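Local atomic coordinates of cutm, flavoprotein of carbon monoxide dehydrogenase (PDB entry 1FFV), a protein that binds FAD as the flavoprotein subunit of carbon monoxide dehydrogenase and probably passes electrons from carbon monoxide oxidation to an outside acceptor. Residues Pro121-Ala131 with Arg213-Ala223; Ser13-Leu21 with Glu162-Ile170. All blocks are in the same frame, centred on the assembly; numbering follows the deposited sequence.

Interaction 1 (Pro121-Ala131 with Arg213-Ala223). With FAD (flavin-adenine dinucleotide), chain J.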
loop_
_atom_site.group_PDB
_atom_site.type_symbol
_atom_site.label_atom_id
_atom_site.label_comp_id
_atom_site.label_asym_id
_atom_site.label_seq_id
_atom_site.Cartn_x
_atom_site.Cartn_y
_atom_site.Cartn_z
ATOM N N PRO C 121 7.273 -15.058 48.837
ATOM C CA PRO C 121 7.793 -16.361 49.286
ATOM C C PRO C 121 8.407 -17.089 48.089
ATOM O O PRO C 121 9.250 -17.961 48.237
ATOM C CB PRO C 121 6.533 -17.103 49.746
ATOM C CG PRO C 121 5.547 -16.025 50.023
ATOM C CD PRO C 121 5.807 -14.991 48.986
ATOM N N GLY C 122 7.945 -16.733 46.900
ATOM C CA GLY C 122 8.451 -17.351 45.695
ATOM C C GLY C 122 9.856 -16.926 45.312
ATOM O O GLY C 122 10.534 -17.651 44.592
ATOM N N ASN C 123 10.281 -15.744 45.754
ATOM C CA ASN C 123 11.616 -15.235 45.440
ATOM C C ASN C 123 12.729 -16.043 46.133
ATOM O O ASN C 123 12.495 -16.682 47.162
ATOM C CB ASN C 123 11.709 -13.749 45.795
ATOM C CG ASN C 123 11.037 -12.841 44.760
ATOM O OD1 ASN C 123 11.140 -11.625 44.885
ATOM N ND2 ASN C 123 10.388 -13.409 43.750
ATOM N N ASP C 124 13.934 -16.011 45.566
ATOM C CA ASP C 124 15.066 -16.772 46.103
ATOM C C ASP C 124 15.945 -16.073 47.140
ATOM O O ASP C 124 16.417 -16.708 48.089
ATOM C CB ASP C 124 15.946 -17.281 44.959
ATOM C CG ASP C 124 15.189 -18.172 43.986
ATOM O OD1 ASP C 124 14.712 -19.252 44.387
ATOM O OD2 ASP C 124 15.067 -17.790 42.809
ATOM N N HIS C 125 16.173 -14.774 46.972
ATOM C CA HIS C 125 17.021 -14.049 47.908
ATOM C C HIS C 125 16.582 -14.080 49.358
ATOM O O HIS C 125 17.430 -14.025 50.245
ATOM C CB HIS C 125 17.277 -12.618 47.441
ATOM C CG HIS C 125 18.304 -12.531 46.364
ATOM N ND1 HIS C 125 19.604 -12.952 46.547
ATOM C CD2 HIS C 125 18.218 -12.124 45.077
ATOM C CE1 HIS C 125 20.275 -12.808 45.419
ATOM N NE2 HIS C 125 19.457 -12.308 44.511
ATOM N N PRO C 126 15.260 -14.105 49.631
ATOM C CA PRO C 126 14.888 -14.150 51.049
ATOM C C PRO C 126 15.560 -15.337 51.773
ATOM O O PRO C 126 16.288 -15.132 52.744
ATOM C CB PRO C 126 13.365 -14.271 50.990
ATOM C CG PRO C 126 13.034 -13.419 49.799
ATOM C CD PRO C 126 14.075 -13.846 48.787
ATOM N N ALA C 127 15.384 -16.558 51.271
ATOM C CA ALA C 127 16.006 -17.722 51.910
ATOM C C ALA C 127 17.530 -17.619 51.871
ATOM O O ALA C 127 18.202 -17.920 52.854
ATOM C CB ALA C 127 15.546 -19.025 51.253
ATOM N N LEU C 128 18.066 -17.173 50.740
ATOM C CA LEU C 128 19.502 -17.018 50.587
ATOM C C LEU C 128 20.082 -16.054 51.612
ATOM O O LEU C 128 21.139 -16.321 52.199
ATOM C CB LEU C 128 19.834 -16.538 49.174
ATOM C CG LEU C 128 19.666 -17.577 48.058
ATOM C CD1 LEU C 128 19.751 -16.901 46.705
ATOM C CD2 LEU C 128 20.733 -18.655 48.199
ATOM N N SER C 129 19.382 -14.950 51.851
ATOM C CA SER C 129 19.855 -13.951 52.798
ATOM C C SER C 129 19.893 -14.491 54.223
ATOM O O SER C 129 20.753 -14.107 55.012
ATOM C CB SER C 129 19.007 -12.677 52.723
ATOM O OG SER C 129 17.692 -12.897 53.194
ATOM N N ILE C 130 18.962 -15.385 54.540
ATOM C CA ILE C 130 18.900 -16.001 55.861
ATOM C C ILE C 130 20.074 -16.980 56.014
ATOM O O ILE C 130 20.799 -16.946 57.008
ATOM C CB ILE C 130 17.551 -16.731 56.062
ATOM C CG1 ILE C 130 16.406 -15.711 56.045
ATOM C CG2 ILE C 130 17.552 -17.539 57.359
ATOM C CD1 ILE C 130 15.015 -16.312 56.151
ATOM N N ALA C 131 20.296 -17.808 55.001
ATOM C CA ALA C 131 21.386 -18.771 55.042
ATOM C C ALA C 131 22.769 -18.121 55.215
ATOM O O ALA C 131 23.625 -18.656 55.925
ATOM C CB ALA C 131 21.363 -19.636 53.794
ATOM N N ARG C 213 23.195 -23.306 58.721
ATOM C CA ARG C 213 22.094 -22.390 58.424
ATOM C C ARG C 213 21.251 -23.070 57.361
ATOM O O ARG C 213 21.759 -23.392 56.283
ATOM C CB ARG C 213 22.585 -21.067 57.828
ATOM C CG ARG C 213 22.841 -19.916 58.797
ATOM C CD ARG C 213 22.072 -19.989 60.099
ATOM N NE ARG C 213 22.671 -19.072 61.067
ATOM C CZ ARG C 213 23.392 -19.453 62.121
ATOM N NH1 ARG C 213 23.592 -20.743 62.367
ATOM N NH2 ARG C 213 23.988 -18.539 62.879
ATOM N N ILE C 214 19.970 -23.280 57.656
ATOM C CA ILE C 214 19.056 -23.910 56.710
ATOM C C ILE C 214 17.849 -23.000 56.500
ATOM O O ILE C 214 17.204 -22.592 57.466
ATOM C CB ILE C 214 18.557 -25.287 57.224
ATOM C CG1 ILE C 214 19.738 -26.227 57.480
ATOM C CG2 ILE C 214 17.613 -25.914 56.211
ATOM C CD1 ILE C 214 19.359 -27.522 58.167
ATOM N N ALA C 215 17.555 -22.681 55.239
ATOM C CA ALA C 215 16.424 -21.820 54.899
ATOM C C ALA C 215 15.609 -22.415 53.744
ATOM O O ALA C 215 16.163 -23.024 52.820
ATOM C CB ALA C 215 16.900 -20.412 54.572
ATOM N N LEU C 216 14.293 -22.190 53.786
ATOM C CA LEU C 216 13.363 -22.750 52.812
ATOM C C LEU C 216 12.614 -21.748 51.932
ATOM O O LEU C 216 12.002 -20.801 52.440
ATOM C CB LEU C 216 12.345 -23.611 53.562
ATOM C CG LEU C 216 12.886 -24.587 54.612
ATOM C CD1 LEU C 216 11.738 -25.301 55.299
ATOM C CD2 LEU C 216 13.829 -25.582 53.955
ATOM N N THR C 217 12.599 -22.018 50.623
ATOM C CA THR C 217 11.930 -21.167 49.640
ATOM C C THR C 217 10.585 -21.703 49.147
ATOM O O THR C 217 10.462 -22.869 48.786
ATOM C CB THR C 217 12.814 -20.941 48.389
ATOM O OG1 THR C 217 14.037 -20.302 48.767
ATOM C CG2 THR C 217 12.089 -20.069 47.344
ATOM N N ASN C 218 9.602 -20.808 49.103
ATOM C CA ASN C 218 8.244 -21.068 48.626
ATOM C C ASN C 218 7.442 -22.212 49.247
ATOM O O ASN C 218 6.616 -22.835 48.571
ATOM C CB ASN C 218 8.242 -21.201 47.096
ATOM C CG ASN C 218 7.011 -20.560 46.457
ATOM O OD1 ASN C 218 6.260 -19.860 47.138
ATOM N ND2 ASN C 218 6.809 -20.788 45.162
ATOM N N VAL C 219 7.632 -22.451 50.542
ATOM C CA VAL C 219 6.907 -23.523 51.224
ATOM C C VAL C 219 6.130 -23.034 52.446
ATOM O O VAL C 219 5.733 -23.822 53.302
ATOM C CB VAL C 219 7.850 -24.694 51.594
ATOM C CG1 VAL C 219 8.334 -25.380 50.335
ATOM C CG2 VAL C 219 9.024 -24.202 52.403
ATOM N N ALA C 220 5.886 -21.727 52.480
ATOM C CA ALA C 220 5.147 -21.058 53.555
ATOM C C ALA C 220 4.882 -19.630 53.076
ATOM O O ALA C 220 5.381 -19.233 52.022
ATOM C CB ALA C 220 5.967 -21.040 54.834
ATOM N N PRO C 221 4.080 -18.846 53.820
ATOM C CA PRO C 221 3.805 -17.469 53.390
ATOM C C PRO C 221 5.048 -16.571 53.326
ATOM O O PRO C 221 4.994 -15.460 52.787
ATOM C CB PRO C 221 2.810 -16.981 54.441
ATOM C CG PRO C 221 2.071 -18.237 54.822
ATOM C CD PRO C 221 3.208 -19.227 54.948
ATOM N N THR C 222 6.165 -17.062 53.865
ATOM C CA THR C 222 7.432 -16.332 53.882
ATOM C C THR C 222 8.567 -17.340 53.778
ATOM O O THR C 222 8.351 -18.543 53.937
ATOM C CB THR C 222 7.654 -15.584 55.235
ATOM O OG1 THR C 222 7.805 -16.536 56.304
ATOM C CG2 THR C 222 6.482 -14.684 55.554
ATOM N N ALA C 223 9.772 -16.846 53.518
ATOM C CA ALA C 223 10.936 -17.710 53.469
ATOM C C ALA C 223 11.115 -18.129 54.923
ATOM O O ALA C 223 10.830 -17.348 55.835
ATOM C CB ALA C 223 12.144 -16.939 52.993
HETATM P PA FAD J . 10.776 -3.864 41.779
HETATM O O1A FAD J . 10.816 -2.393 41.833
HETATM O O2A FAD J . 10.107 -4.475 40.770
HETATM O O5B FAD J . 10.118 -4.218 43.071
HETATM C C5B FAD J . 10.651 -3.758 44.297
HETATM C C4B FAD J . 9.561 -3.882 45.353
HETATM O O4B FAD J . 10.277 -3.632 46.602
HETATM C C3B FAD J . 8.532 -2.783 45.389
HETATM O O3B FAD J . 7.481 -2.963 46.268
HETATM C C2B FAD J . 9.450 -1.608 45.648
HETATM O O2B FAD J . 8.719 -0.480 45.992
HETATM C C1B FAD J . 10.296 -2.140 46.762
HETATM N N9A FAD J . 11.716 -1.839 46.703
HETATM C C8A FAD J . 12.579 -2.065 45.661
HETATM N N7A FAD J . 13.823 -1.679 45.929
HETATM C C5A FAD J . 13.762 -1.173 47.202
HETATM C C6A FAD J . 14.786 -0.606 48.067
HETATM N N6A FAD J . 16.040 -0.463 47.732
HETATM N N1A FAD J . 14.331 -0.208 49.289
HETATM C C2A FAD J . 13.043 -0.339 49.678
HETATM N N3A FAD J . 12.044 -0.848 48.960
HETATM C C4A FAD J . 12.453 -1.261 47.724
HETATM N N1 FAD J . 12.775 -13.667 41.349
HETATM C C2 FAD J . 13.312 -14.701 41.980
HETATM O O2 FAD J . 13.763 -14.592 43.072
HETATM N N3 FAD J . 13.384 -15.993 41.406
HETATM C C4 FAD J . 12.896 -16.244 40.152
HETATM O O4 FAD J . 12.979 -17.365 39.691
HETATM C C4X FAD J . 12.298 -15.122 39.446
HETATM N N5 FAD J . 11.803 -15.309 38.220
HETATM C C5X FAD J . 11.256 -14.230 37.599
HETATM C C6 FAD J . 10.742 -14.440 36.319
HETATM C C7 FAD J . 10.173 -13.431 35.610
HETATM C C7M FAD J . 9.622 -13.691 34.229
HETATM C C8 FAD J . 10.094 -12.108 36.171
HETATM C C8M FAD J . 9.464 -10.968 35.406
HETATM C C9 FAD J . 10.610 -11.876 37.455
HETATM C C9A FAD J . 11.186 -12.924 38.162
HETATM N N10 FAD J . 11.725 -12.759 39.471
HETATM C C10 FAD J . 12.267 -13.816 40.105
HETATM C "C1'" FAD J . 11.702 -11.397 40.100
HETATM C "C2'" FAD J . 12.941 -10.386 40.117
HETATM O "O2'" FAD J . 13.689 -11.492 40.546
HETATM C "C3'" FAD J . 11.988 -9.519 40.917
HETATM O "O3'" FAD J . 12.555 -8.862 39.760
HETATM C "C4'" FAD J . 12.471 -8.254 41.593
HETATM O "O4'" FAD J . 11.739 -9.150 42.492
HETATM C "C5'" FAD J . 11.613 -7.229 42.345
HETATM O "O5'" FAD J . 13.106 -6.641 42.210
HETATM P P FAD J . 13.218 -5.351 41.394
HETATM O O1P FAD J . 14.700 -4.940 41.554
HETATM O O2P FAD J . 12.835 -5.488 40.071
HETATM O O3P FAD J . 12.278 -4.377 41.975
HETATM O O HOH W 1 13.451 -17.650 49.520
#
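With CG2 of Thr-217 anti to the backbone N (chi1 -60°), the methyl faces the loop that leads to helix 125-131, lying 3.4 Å from Asn-123 O and also near Pro-121 O, while OG1, beside the backbone N, turns to the helix. A water there takes the N-H of Ala-127, donates to Asn-123 O at 2.7 Å, and pairs with Thr-217 OG1, which also meets Tyr-183 OH; it thus joins the helix to the end of the strand. Beyond it the surfaces are small and apolar: Ala-127 CB meets Ala-215 CB at 3.8 Å, Pro-126 CB rests on Ala-223 CB at 3.6 Å, and Ile-130 lays CB and CG2 against the Ala-215 methyl. The alanine methyls let the helix, which runs antiparallel to strand 213-217, approach it to 7.2 Å between axes. At the far end the bent chain of Arg-213 passes CG by Ala-131 O before its guanidinium leads away to Glu-133. A weak hydrogen bond from Asn-218 N to Pro-121 O ties the two loops.

Asp-124, its CG beside its own backbone N (chi1 -59°), grips the flavin pyrimidine edge at two points: OD2 accepts from FAD N3 at 2.8 Å, and the backbone N of Asp-124 donates to FAD O2 at 2.9 Å. Lys-185 and Tyr-183 also hold its carboxylate. Helix and sheet thus meet at the flavin end of the FAD site, where the FAD-binding and C-terminal family regions join.

Interaction 2 (Ser13-Leu21 with Glu162-Ile170). With FAD (flavin-adenine dinucleotide), chain J.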
loop_
_atom_site.group_PDB
_atom_site.type_symbol
_atom_site.label_atom_id
_atom_site.label_comp_id
_atom_site.label_asym_id
_atom_site.label_seq_id
_atom_site.Cartn_x
_atom_site.Cartn_y
_atom_site.Cartn_z
ATOM N N SER C 13 19.477 11.057 45.229
ATOM C CA SER C 13 20.023 10.706 46.524
ATOM C C SER C 13 18.976 9.973 47.349
ATOM O O SER C 13 17.771 10.142 47.138
ATOM C CB SER C 13 20.497 11.969 47.265
ATOM O OG SER C 13 19.401 12.753 47.711
ATOM N N VAL C 14 19.443 9.158 48.289
ATOM C CA VAL C 14 18.559 8.414 49.178
ATOM C C VAL C 14 17.695 9.391 49.979
ATOM O O VAL C 14 16.506 9.157 50.182
ATOM C CB VAL C 14 19.366 7.559 50.177
ATOM C CG1 VAL C 14 18.425 6.740 51.044
ATOM C CG2 VAL C 14 20.343 6.662 49.441
ATOM N N GLY C 15 18.313 10.481 50.428
ATOM C CA GLY C 15 17.617 11.486 51.213
ATOM C C GLY C 15 16.424 12.061 50.483
ATOM O O GLY C 15 15.353 12.222 51.068
ATOM N N GLU C 16 16.611 12.372 49.201
ATOM C CA GLU C 16 15.538 12.912 48.374
ATOM C C GLU C 16 14.442 11.874 48.216
ATOM O O GLU C 16 13.256 12.196 48.311
ATOM C CB GLU C 16 16.071 13.307 47.005
ATOM C CG GLU C 16 16.988 14.511 47.018
ATOM C CD GLU C 16 17.605 14.768 45.663
ATOM O OE1 GLU C 16 16.844 14.818 44.661
ATOM O OE2 GLU C 16 18.850 14.897 45.597
ATOM N N ALA C 17 14.849 10.626 47.991
ATOM C CA ALA C 17 13.905 9.523 47.837
ATOM C C ALA C 17 13.028 9.401 49.084
ATOM O O ALA C 17 11.799 9.295 48.988
ATOM C CB ALA C 17 14.652 8.226 47.583
ATOM N N VAL C 18 13.669 9.466 50.251
ATOM C CA VAL C 18 12.981 9.381 51.536
ATOM C C VAL C 18 12.017 10.557 51.717
ATOM O O VAL C 18 10.898 10.379 52.200
ATOM C CB VAL C 18 13.997 9.342 52.705
ATOM C CG1 VAL C 18 13.286 9.487 54.049
ATOM C CG2 VAL C 18 14.787 8.038 52.662
ATOM N N ALA C 19 12.449 11.748 51.318
ATOM C CA ALA C 19 11.616 12.941 51.425
ATOM C C ALA C 19 10.339 12.758 50.604
ATOM O O ALA C 19 9.238 13.007 51.100
ATOM C CB ALA C 19 12.386 14.173 50.942
ATOM N N LEU C 20 10.495 12.313 49.354
ATOM C CA LEU C 20 9.363 12.078 48.452
ATOM C C LEU C 20 8.392 11.049 49.026
ATOM O O LEU C 20 7.174 11.213 48.915
ATOM C CB LEU C 20 9.852 11.623 47.078
ATOM C CG LEU C 20 10.519 12.674 46.191
ATOM C CD1 LEU C 20 11.169 11.991 45.013
ATOM C CD2 LEU C 20 9.491 13.699 45.713
ATOM N N LEU C 21 8.930 9.994 49.639
ATOM C CA LEU C 21 8.098 8.963 50.251
ATOM C C LEU C 21 7.240 9.578 51.354
ATOM O O LEU C 21 6.046 9.282 51.467
ATOM C CB LEU C 21 8.963 7.851 50.845
ATOM C CG LEU C 21 9.509 6.789 49.897
ATOM C CD1 LEU C 21 10.494 5.911 50.635
ATOM C CD2 LEU C 21 8.359 5.963 49.331
ATOM N N GLU C 162 9.638 -0.048 56.522
ATOM C CA GLU C 162 8.575 0.923 56.755
ATOM C C GLU C 162 8.303 1.667 55.438
ATOM O O GLU C 162 9.197 1.796 54.598
ATOM C CB GLU C 162 9.017 1.905 57.848
ATOM C CG GLU C 162 7.935 2.298 58.842
ATOM C CD GLU C 162 7.485 1.150 59.730
ATOM O OE1 GLU C 162 8.339 0.474 60.339
ATOM O OE2 GLU C 162 6.265 0.933 59.838
ATOM N N GLU C 163 7.080 2.167 55.263
ATOM C CA GLU C 163 6.701 2.884 54.040
ATOM C C GLU C 163 7.549 4.100 53.685
ATOM O O GLU C 163 7.548 4.550 52.540
ATOM C CB GLU C 163 5.236 3.301 54.093
ATOM C CG GLU C 163 4.259 2.150 54.040
ATOM C CD GLU C 163 2.831 2.623 53.845
ATOM O OE1 GLU C 163 2.417 3.593 54.528
ATOM O OE2 GLU C 163 2.128 2.027 53.000
ATOM N N ASN C 164 8.247 4.652 54.671
ATOM C CA ASN C 164 9.095 5.812 54.426
ATOM C C ASN C 164 10.582 5.468 54.451
ATOM O O ASN C 164 11.425 6.346 54.633
ATOM C CB ASN C 164 8.773 6.956 55.407
ATOM C CG ASN C 164 8.892 6.547 56.877
ATOM O OD1 ASN C 164 9.427 5.488 57.202
ATOM N ND2 ASN C 164 8.396 7.397 57.767
ATOM N N GLU C 165 10.906 4.193 54.251
ATOM C CA GLU C 165 12.303 3.767 54.245
ATOM C C GLU C 165 12.768 3.263 52.885
ATOM O O GLU C 165 11.964 2.849 52.051
ATOM C CB GLU C 165 12.547 2.673 55.282
ATOM C CG GLU C 165 12.506 3.123 56.720
ATOM C CD GLU C 165 12.684 1.963 57.668
ATOM O OE1 GLU C 165 11.977 0.951 57.497
ATOM O OE2 GLU C 165 13.533 2.047 58.575
ATOM N N VAL C 166 14.084 3.291 52.689
ATOM C CA VAL C 166 14.720 2.829 51.467
ATOM C C VAL C 166 15.846 1.882 51.884
ATOM O O VAL C 166 16.692 2.256 52.704
ATOM C CB VAL C 166 15.343 4.015 50.685
ATOM C CG1 VAL C 166 16.101 3.517 49.456
ATOM C CG2 VAL C 166 14.270 5.002 50.281
ATOM N N MET C 167 15.830 0.646 51.383
ATOM C CA MET C 167 16.909 -0.283 51.714
ATOM C C MET C 167 18.112 0.204 50.937
ATOM O O MET C 167 18.057 0.313 49.719
ATOM C CB MET C 167 16.600 -1.731 51.319
ATOM C CG MET C 167 17.693 -2.709 51.797
ATOM S SD MET C 167 17.450 -4.446 51.370
ATOM C CE MET C 167 16.066 -4.878 52.412
ATOM N N VAL C 168 19.183 0.527 51.657
ATOM C CA VAL C 168 20.410 1.039 51.055
ATOM C C VAL C 168 21.412 -0.029 50.609
ATOM O O VAL C 168 21.908 0.005 49.478
ATOM C CB VAL C 168 21.099 2.050 52.013
ATOM C CG1 VAL C 168 22.499 2.411 51.520
ATOM C CG2 VAL C 168 20.245 3.303 52.132
ATOM N N GLU C 169 21.687 -0.991 51.483
ATOM C CA GLU C 169 22.653 -2.033 51.162
ATOM C C GLU C 169 22.421 -3.329 51.925
ATOM O O GLU C 169 21.737 -3.357 52.954
ATOM C CB GLU C 169 24.068 -1.516 51.447
ATOM C CG GLU C 169 24.231 -0.961 52.858
ATOM C CD GLU C 169 25.553 -0.241 53.088
ATOM O OE1 GLU C 169 26.226 -0.549 54.098
ATOM O OE2 GLU C 169 25.906 0.654 52.284
ATOM N N ILE C 170 22.987 -4.407 51.396
ATOM C CA ILE C 170 22.885 -5.717 52.010
ATOM C C ILE C 170 24.280 -6.095 52.506
ATOM O O ILE C 170 25.230 -6.213 51.726
ATOM C CB ILE C 170 22.336 -6.785 51.011
ATOM C CG1 ILE C 170 20.852 -6.522 50.698
ATOM C CG2 ILE C 170 22.492 -8.184 51.591
ATOM C CD1 ILE C 170 20.599 -5.453 49.663
HETATM P PA FAD J . 10.776 -3.864 41.779
HETATM O O1A FAD J . 10.816 -2.393 41.833
HETATM O O2A FAD J . 10.107 -4.475 40.770
HETATM O O5B FAD J . 10.118 -4.218 43.071
HETATM C C5B FAD J . 10.651 -3.758 44.297
HETATM C C4B FAD J . 9.561 -3.882 45.353
HETATM O O4B FAD J . 10.277 -3.632 46.602
HETATM C C3B FAD J . 8.532 -2.783 45.389
HETATM O O3B FAD J . 7.481 -2.963 46.268
HETATM C C2B FAD J . 9.450 -1.608 45.648
HETATM O O2B FAD J . 8.719 -0.480 45.992
HETATM C C1B FAD J . 10.296 -2.140 46.762
HETATM N N9A FAD J . 11.716 -1.839 46.703
HETATM C C8A FAD J . 12.579 -2.065 45.661
HETATM N N7A FAD J . 13.823 -1.679 45.929
HETATM C C5A FAD J . 13.762 -1.173 47.202
HETATM C C6A FAD J . 14.786 -0.606 48.067
HETATM N N6A FAD J . 16.040 -0.463 47.732
HETATM N N1A FAD J . 14.331 -0.208 49.289
HETATM C C2A FAD J . 13.043 -0.339 49.678
HETATM N N3A FAD J . 12.044 -0.848 48.960
HETATM C C4A FAD J . 12.453 -1.261 47.724
HETATM N N1 FAD J . 12.775 -13.667 41.349
HETATM C C2 FAD J . 13.312 -14.701 41.980
HETATM O O2 FAD J . 13.763 -14.592 43.072
HETATM N N3 FAD J . 13.384 -15.993 41.406
HETATM C C4 FAD J . 12.896 -16.244 40.152
HETATM O O4 FAD J . 12.979 -17.365 39.691
HETATM C C4X FAD J . 12.298 -15.122 39.446
HETATM N N5 FAD J . 11.803 -15.309 38.220
HETATM C C5X FAD J . 11.256 -14.230 37.599
HETATM C C6 FAD J . 10.742 -14.440 36.319
HETATM C C7 FAD J . 10.173 -13.431 35.610
HETATM C C7M FAD J . 9.622 -13.691 34.229
HETATM C C8 FAD J . 10.094 -12.108 36.171
HETATM C C8M FAD J . 9.464 -10.968 35.406
HETATM C C9 FAD J . 10.610 -11.876 37.455
HETATM C C9A FAD J . 11.186 -12.924 38.162
HETATM N N10 FAD J . 11.725 -12.759 39.471
HETATM C C10 FAD J . 12.267 -13.816 40.105
HETATM C "C1'" FAD J . 11.702 -11.397 40.100
HETATM C "C2'" FAD J . 12.941 -10.386 40.117
HETATM O "O2'" FAD J . 13.689 -11.492 40.546
HETATM C "C3'" FAD J . 11.988 -9.519 40.917
HETATM O "O3'" FAD J . 12.555 -8.862 39.760
HETATM C "C4'" FAD J . 12.471 -8.254 41.593
HETATM O "O4'" FAD J . 11.739 -9.150 42.492
HETATM C "C5'" FAD J . 11.613 -7.229 42.345
HETATM O "O5'" FAD J . 13.106 -6.641 42.210
HETATM P P FAD J . 13.218 -5.351 41.394
HETATM O O1P FAD J . 14.700 -4.940 41.554
HETATM O O2P FAD J . 12.835 -5.488 40.071
HETATM O O3P FAD J . 12.278 -4.377 41.975
HETATM O O HOH W 2 5.475 6.559 52.328
#
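Val-14, directly after the N-cap Ser-13, whose OG accepts from Glu-16 N, meets strand 166-170 through CG1, which is anti to the backbone N (chi1 -177°) and lies 4.0 Å from Val-168 CG2 and close to Val-166 CB. One turn on, the Ala-17 methyl faces Val-166 CG2 at 4.2 Å. Val-18 splits its branches: CG2 touches Val-166 CG2 at 3.9 Å, whereas CG1 sits by the carbonyl oxygen of Asn-164, in the turn before the strand. Leu-21 closes the row by packing against the carbonyl oxygens of that type I turn, CD2 3.6 Å from Glu-163 O and CD1 near both Glu-165 O and the same Val-166 methyl, with Leu-30 and Ile-52 also against it. With an alanine here, CG and both methyls are gone, which would probably open a gap beside the turn and leave Val-166 CG2 without one of its apolar neighbours.

Val-166 thus gives CG2 to the helix, while its CG1 lies near the adenine. The next residue carries the polar recognition: Met-167 N donates to FAD N1A at 2.7 Å and Met-167 O accepts from FAD N6A at 2.9 Å, so one residue's backbone reads the Watson-Crick edge of the base. Helix 14-21 packs nearly antiparallel on the central strand of a five-stranded antiparallel sheet, and the backbone of that strand holds the adenine: this is the adenine end of the cofactor site in the FAD-binding domain.

In the fold
Both contacts are mainly buried helix-on-strand pairings that run nearly antiparallel, yet they share no element: interaction 1 sets helix 125-131 on the four-stranded sheet, interaction 2 sets helix 14-24 on the five-stranded one. Their centres lie about 24 Å apart, and FAD touches both, the flavin at the first and the adenine at the second. Interaction 1, about 7 Å from the chain centre, joins two family regions and mixes alanine packing with water and charged groups. Interaction 2, about 19 Å out and within one region, is chiefly aliphatic, with valine and leucine holding the axes farther apart and an exposed glutamate at its margin. At the flavin a carboxylate and a backbone N-H make the bonds, at the adenine the backbone of one strand residue.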